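Local coordinates for protein phytanoyl-CoA dioxygenase (Streptomyces malaysiense, PDB 6ZYL) that catalyses the beta-hydroxylation of thioholgamide as a non-heme monooxygenase, and probably depends on iron and 2-oxoglutarate, at residues S124-Q129 / G187-V192; E247-L252 / L262-P267. All coordinates share one frame; numbering follows the deposited sequence.

Contact 1: S124-Q129 / G187-V192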
# COMPACT_ATOMS: atom_id res chain seq x y z
N SER A 124 14.04 3.36 12.45
CA SER A 124 14.09 4.03 11.16
C SER A 124 14.15 2.99 10.05
O SER A 124 14.53 1.84 10.28
CB SER A 124 15.30 4.96 11.05
OG SER A 124 15.09 6.18 11.74
N LEU A 125 13.76 3.40 8.85
CA LEU A 125 13.85 2.56 7.67
C LEU A 125 14.77 3.22 6.66
O LEU A 125 14.60 4.41 6.35
CB LEU A 125 12.47 2.32 7.05
CG LEU A 125 11.42 1.70 7.97
CD1 LEU A 125 10.13 1.46 7.19
CD2 LEU A 125 11.92 0.42 8.60
N ALA A 126 15.74 2.46 6.16
CA ALA A 126 16.65 2.98 5.15
C ALA A 126 15.91 3.20 3.83
O ALA A 126 14.82 2.68 3.60
CB ALA A 126 17.82 2.01 4.94
N TRP A 127 16.52 4.01 2.97
CA TRP A 127 15.96 4.26 1.65
C TRP A 127 15.82 2.94 0.89
O TRP A 127 16.73 2.11 0.89
CB TRP A 127 16.85 5.23 0.88
CG TRP A 127 16.79 6.62 1.42
CD1 TRP A 127 17.60 7.17 2.38
CD2 TRP A 127 15.87 7.65 1.04
NE1 TRP A 127 17.23 8.47 2.62
CE2 TRP A 127 16.18 8.79 1.81
CE3 TRP A 127 14.82 7.72 0.12
CZ2 TRP A 127 15.47 9.99 1.68
CZ3 TRP A 127 14.12 8.90 -0.00
CH2 TRP A 127 14.45 10.02 0.77
N HIS A 128 14.67 2.76 0.25
CA HIS A 128 14.37 1.51 -0.43
C HIS A 128 13.14 1.72 -1.31
O HIS A 128 12.43 2.72 -1.19
CB HIS A 128 14.14 0.37 0.56
CG HIS A 128 12.86 0.48 1.32
ND1 HIS A 128 12.68 1.38 2.36
CD2 HIS A 128 11.68 -0.18 1.19
CE1 HIS A 128 11.46 1.26 2.84
NE2 HIS A 128 10.83 0.32 2.15
N GLN A 129 12.90 0.75 -2.19
CA GLN A 129 11.77 0.77 -3.11
C GLN A 129 10.82 -0.37 -2.78
O GLN A 129 11.25 -1.47 -2.40
CB GLN A 129 12.24 0.64 -4.56
CG GLN A 129 13.23 1.71 -5.00
CD GLN A 129 13.97 1.33 -6.28
OE1 GLN A 129 14.58 0.27 -6.36
NE2 GLN A 129 13.89 2.19 -7.28
N GLY A 187 16.12 -2.44 7.50
CA GLY A 187 15.77 -3.03 6.22
C GLY A 187 16.91 -2.93 5.25
O GLY A 187 17.82 -2.18 5.49
N GLU A 188 16.86 -3.62 4.12
CA GLU A 188 17.97 -3.48 3.19
C GLU A 188 17.80 -2.14 2.44
O GLU A 188 16.73 -1.60 2.35
CB GLU A 188 18.27 -4.74 2.32
CG GLU A 188 18.51 -6.06 3.11
CD GLU A 188 19.98 -6.44 3.55
OE1 GLU A 188 21.00 -5.74 3.30
OE2 GLU A 188 20.09 -7.51 4.20
N GLU A 189 18.87 -1.61 1.91
CA GLU A 189 18.82 -0.31 1.34
C GLU A 189 19.19 -0.22 -0.12
O GLU A 189 20.00 -0.95 -0.60
CB GLU A 189 19.68 0.57 2.26
CG GLU A 189 20.67 1.55 1.70
CD GLU A 189 21.71 1.99 2.75
OE1 GLU A 189 22.74 2.55 2.38
OE2 GLU A 189 21.52 1.77 3.96
N ILE A 190 18.59 0.71 -0.83
CA ILE A 190 18.85 0.86 -2.22
C ILE A 190 20.34 1.24 -2.38
O ILE A 190 20.84 2.07 -1.66
CB ILE A 190 17.90 1.91 -2.78
CG1 ILE A 190 18.03 2.03 -4.27
CG2 ILE A 190 18.17 3.22 -2.13
CD1 ILE A 190 16.90 2.77 -4.91
N ALA A 191 21.03 0.63 -3.33
CA ALA A 191 22.44 0.89 -3.52
C ALA A 191 22.67 2.06 -4.41
O ALA A 191 23.20 1.96 -5.49
CB ALA A 191 23.13 -0.32 -4.08
N VAL A 192 22.28 3.19 -3.89
CA VAL A 192 22.37 4.49 -4.56
C VAL A 192 22.38 5.59 -3.52
O VAL A 192 21.74 5.47 -2.46
CB VAL A 192 21.20 4.67 -5.57
CG1 VAL A 192 21.00 6.13 -5.89
CG2 VAL A 192 21.56 3.98 -6.88

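Contact 2: E247-L252 / L262-P267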
# COMPACT_ATOMS: atom_id res chain seq x y z
N GLU A 247 1.46 -18.43 -9.38
CA GLU A 247 0.05 -18.06 -9.38
C GLU A 247 -0.19 -16.86 -8.47
O GLU A 247 0.36 -16.79 -7.36
CB GLU A 247 -0.78 -19.26 -8.93
CG GLU A 247 -2.25 -19.05 -8.74
CD GLU A 247 -2.91 -20.26 -8.11
OE1 GLU A 247 -3.06 -21.29 -8.80
OE2 GLU A 247 -3.26 -20.19 -6.91
N ASP A 248 -1.00 -15.92 -8.94
CA ASP A 248 -1.28 -14.69 -8.21
C ASP A 248 -2.75 -14.35 -8.34
O ASP A 248 -3.45 -14.84 -9.24
CB ASP A 248 -0.42 -13.52 -8.73
CG ASP A 248 -0.10 -12.49 -7.64
OD1 ASP A 248 -0.71 -12.56 -6.55
OD2 ASP A 248 0.75 -11.62 -7.89
N SER A 249 -3.23 -13.50 -7.43
CA SER A 249 -4.63 -13.08 -7.43
C SER A 249 -4.73 -11.61 -7.05
O SER A 249 -3.81 -11.03 -6.46
CB SER A 249 -5.48 -13.94 -6.48
OG SER A 249 -4.99 -13.89 -5.15
N ALA A 250 -5.87 -11.01 -7.40
CA ALA A 250 -6.11 -9.60 -7.17
C ALA A 250 -7.61 -9.36 -7.26
O ALA A 250 -8.37 -10.23 -7.70
CB ALA A 250 -5.35 -8.73 -8.18
N LEU A 251 -8.03 -8.17 -6.83
CA LEU A 251 -9.44 -7.82 -6.77
C LEU A 251 -9.76 -6.80 -7.85
O LEU A 251 -9.21 -5.69 -7.86
CB LEU A 251 -9.81 -7.26 -5.39
CG LEU A 251 -11.28 -6.87 -5.22
CD1 LEU A 251 -12.18 -8.09 -5.34
CD2 LEU A 251 -11.49 -6.16 -3.89
N LEU A 252 -10.67 -7.17 -8.76
CA LEU A 252 -11.10 -6.26 -9.81
C LEU A 252 -11.95 -5.14 -9.21
O LEU A 252 -12.92 -5.40 -8.50
CB LEU A 252 -11.90 -7.03 -10.86
CG LEU A 252 -12.49 -6.26 -12.04
CD1 LEU A 252 -11.39 -5.74 -12.94
CD2 LEU A 252 -13.44 -7.17 -12.80
N LEU A 262 -5.98 -14.44 -10.80
CA LEU A 262 -7.22 -15.07 -10.38
C LEU A 262 -8.08 -14.04 -9.64
O LEU A 262 -7.55 -13.28 -8.82
CB LEU A 262 -6.94 -16.28 -9.49
CG LEU A 262 -6.22 -17.44 -10.18
CD1 LEU A 262 -5.69 -18.43 -9.15
CD2 LEU A 262 -7.13 -18.12 -11.18
N PRO A 263 -9.38 -13.98 -9.90
CA PRO A 263 -10.20 -12.93 -9.29
C PRO A 263 -10.52 -13.22 -7.83
O PRO A 263 -10.77 -14.36 -7.44
CB PRO A 263 -11.46 -12.91 -10.16
CG PRO A 263 -11.56 -14.30 -10.72
CD PRO A 263 -10.14 -14.79 -10.88
N GLU A 264 -10.51 -12.16 -7.03
CA GLU A 264 -10.90 -12.21 -5.63
C GLU A 264 -12.32 -11.65 -5.49
O GLU A 264 -12.93 -11.21 -6.47
CB GLU A 264 -9.89 -11.44 -4.77
CG GLU A 264 -8.54 -12.15 -4.68
CD GLU A 264 -7.41 -11.24 -4.20
OE1 GLU A 264 -7.63 -10.02 -4.09
OE2 GLU A 264 -6.30 -11.76 -3.95
N ARG A 265 -12.84 -11.68 -4.27
CA ARG A 265 -14.19 -11.21 -4.00
C ARG A 265 -14.19 -10.25 -2.82
O ARG A 265 -13.36 -10.35 -1.92
CB ARG A 265 -15.14 -12.39 -3.69
CG ARG A 265 -14.84 -13.67 -4.45
CD ARG A 265 -16.10 -14.50 -4.65
NE ARG A 265 -16.49 -15.25 -3.45
CZ ARG A 265 -16.07 -16.48 -3.17
NH1 ARG A 265 -15.25 -17.12 -3.99
NH2 ARG A 265 -16.48 -17.07 -2.05
N ARG A 266 -15.15 -9.32 -2.84
CA ARG A 266 -15.32 -8.42 -1.72
C ARG A 266 -15.97 -9.15 -0.55
O ARG A 266 -16.83 -10.01 -0.76
CB ARG A 266 -16.19 -7.22 -2.11
CG ARG A 266 -15.69 -6.44 -3.30
CD ARG A 266 -16.62 -5.27 -3.60
NE ARG A 266 -16.64 -4.29 -2.52
CZ ARG A 266 -17.20 -3.09 -2.61
NH1 ARG A 266 -17.80 -2.71 -3.73
NH2 ARG A 266 -17.16 -2.26 -1.58
N PRO A 267 -15.60 -8.84 0.69
CA PRO A 267 -16.25 -9.48 1.84
C PRO A 267 -17.68 -8.99 2.00
O PRO A 267 -17.95 -7.79 1.92
CB PRO A 267 -15.37 -9.07 3.03
CG PRO A 267 -14.80 -7.74 2.61
CD PRO A 267 -14.60 -7.83 1.11
O HOH W 1 -11.75 -9.89 -8.76

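Contact 1: S124-Q129 / G187-V192
Ile190 meets the corner of the chain at Trp127 with both its backbone and its side chain. Its N-H gives a bond of 2.9 Å to Trp127 O, nearly straight at 163° about the hydrogen, the donor lying tilted from the carbonyl plane. The same oxygen receives a CA-H...O contact from Glu189 CA at 3.2 Å, so two neighbouring residues of 187-192 converge on it. From CB outward, Ile190 first runs beside this carbonyl, CB standing 3.9 Å from Trp127 O. The CG2 branch comes to 3.5 Å from Trp127 O and also touches Trp127 CB. With CG1 anti to the backbone N (chi1 -174°) and the chain extended beyond it, CD1 is carried on to Gln129 CD, 3.5 Å away, where the two side chains cross at about a right angle. Gln129 turns its amide to other partners: OE1 accepts from Leu172 N, and NE2 donates to Gly170 O and Ala215 O. Shortening Gln129 to an alanine would probably take away the amide that Ile190 CD1 lies against and leave those three backbone groups without their mates. Nearby, Ala126 CB rests on Glu189 CB at 3.6 Å, and His128 ND1 donates to Ala126 O at 2.8 Å, in the ring plane, which fixes the imidazole's rotation. The contact sits where strand 125-126 bends into 128-129, the outer strand of the four-stranded antiparallel sheet; strand 217-220 flanks it and supplies His218, edge-to-face with His128, while the loop between strands 160-162 and 200-201 provides Ile190.

Contact 2: E247-L252 / L262-P267
Leu262 opens the pairing with Ser249 by a parallel bridge: its N donates to Asp248 O at 3.0 Å, and its O accepts from Ala250 N at 3.2 Å. One residue thus straddles Ser249, the regular parallel pattern. The side chain of Leu262 turns back along the pair, and CD1 lies against Glu247 CD at 3.5 Å, crossing that extended chain at about a right angle; the Glu247 carboxylate goes on to a salt bridge with Arg285. Pro263, which has no N-H, is bridged to Ala250, and the ladder resumes at Glu264, whose N donates to Ala250 O at 3.0 Å. Glu264 then sends its side chain back across the strand. CG stands anti to the carbonyl carbon (chi1 -70°) and the chain is extended, which brings OE2 to Ser249 OG; the hydroxyl donates at 2.8 Å on the anti side, 26° out of the carboxylate plane. Lys78 forms a salt bridge with the same OE2, so two donors hold the group. A water links the two chains beyond the last direct bond, accepting from Leu252 N and donating to Glu264 O, while Leu251 CD1 packs against Glu264 O at 3.4 Å. Further on, the stem of Arg266 passes Leu251, CG to CD2 4.3 Å, on its way to Asp87. The arrangement is a short parallel edge pair: 262-263 is the outermost strand beside 249-254, at the edge of the seven-stranded mixed sheet, consistent with the double-stranded beta-helix (jelly-roll) fold of the PhyH family.

How the contacts relate
Contacts 1 and 2 flank the centre of the chain on opposite sides, about 17 and 16 Å from it, centre to centre. Their own centres are 30 Å apart and their nearest atoms about 16 Å, so they do not touch. Each involves an outermost strand, but of different sheets: four-stranded in contact 1, seven-stranded in contact 2. Only contact 1 includes a likely active-site residue: the side chain of His128 lies about 3 Å from a tartrate that probably came from the crystallisation liquor, though such molecules often mark pockets, and His128 begins the His-X-Asp sequence that commonly supplies iron ligands in this family. Contact 2 instead adds a short parallel strand at the sheet's edge.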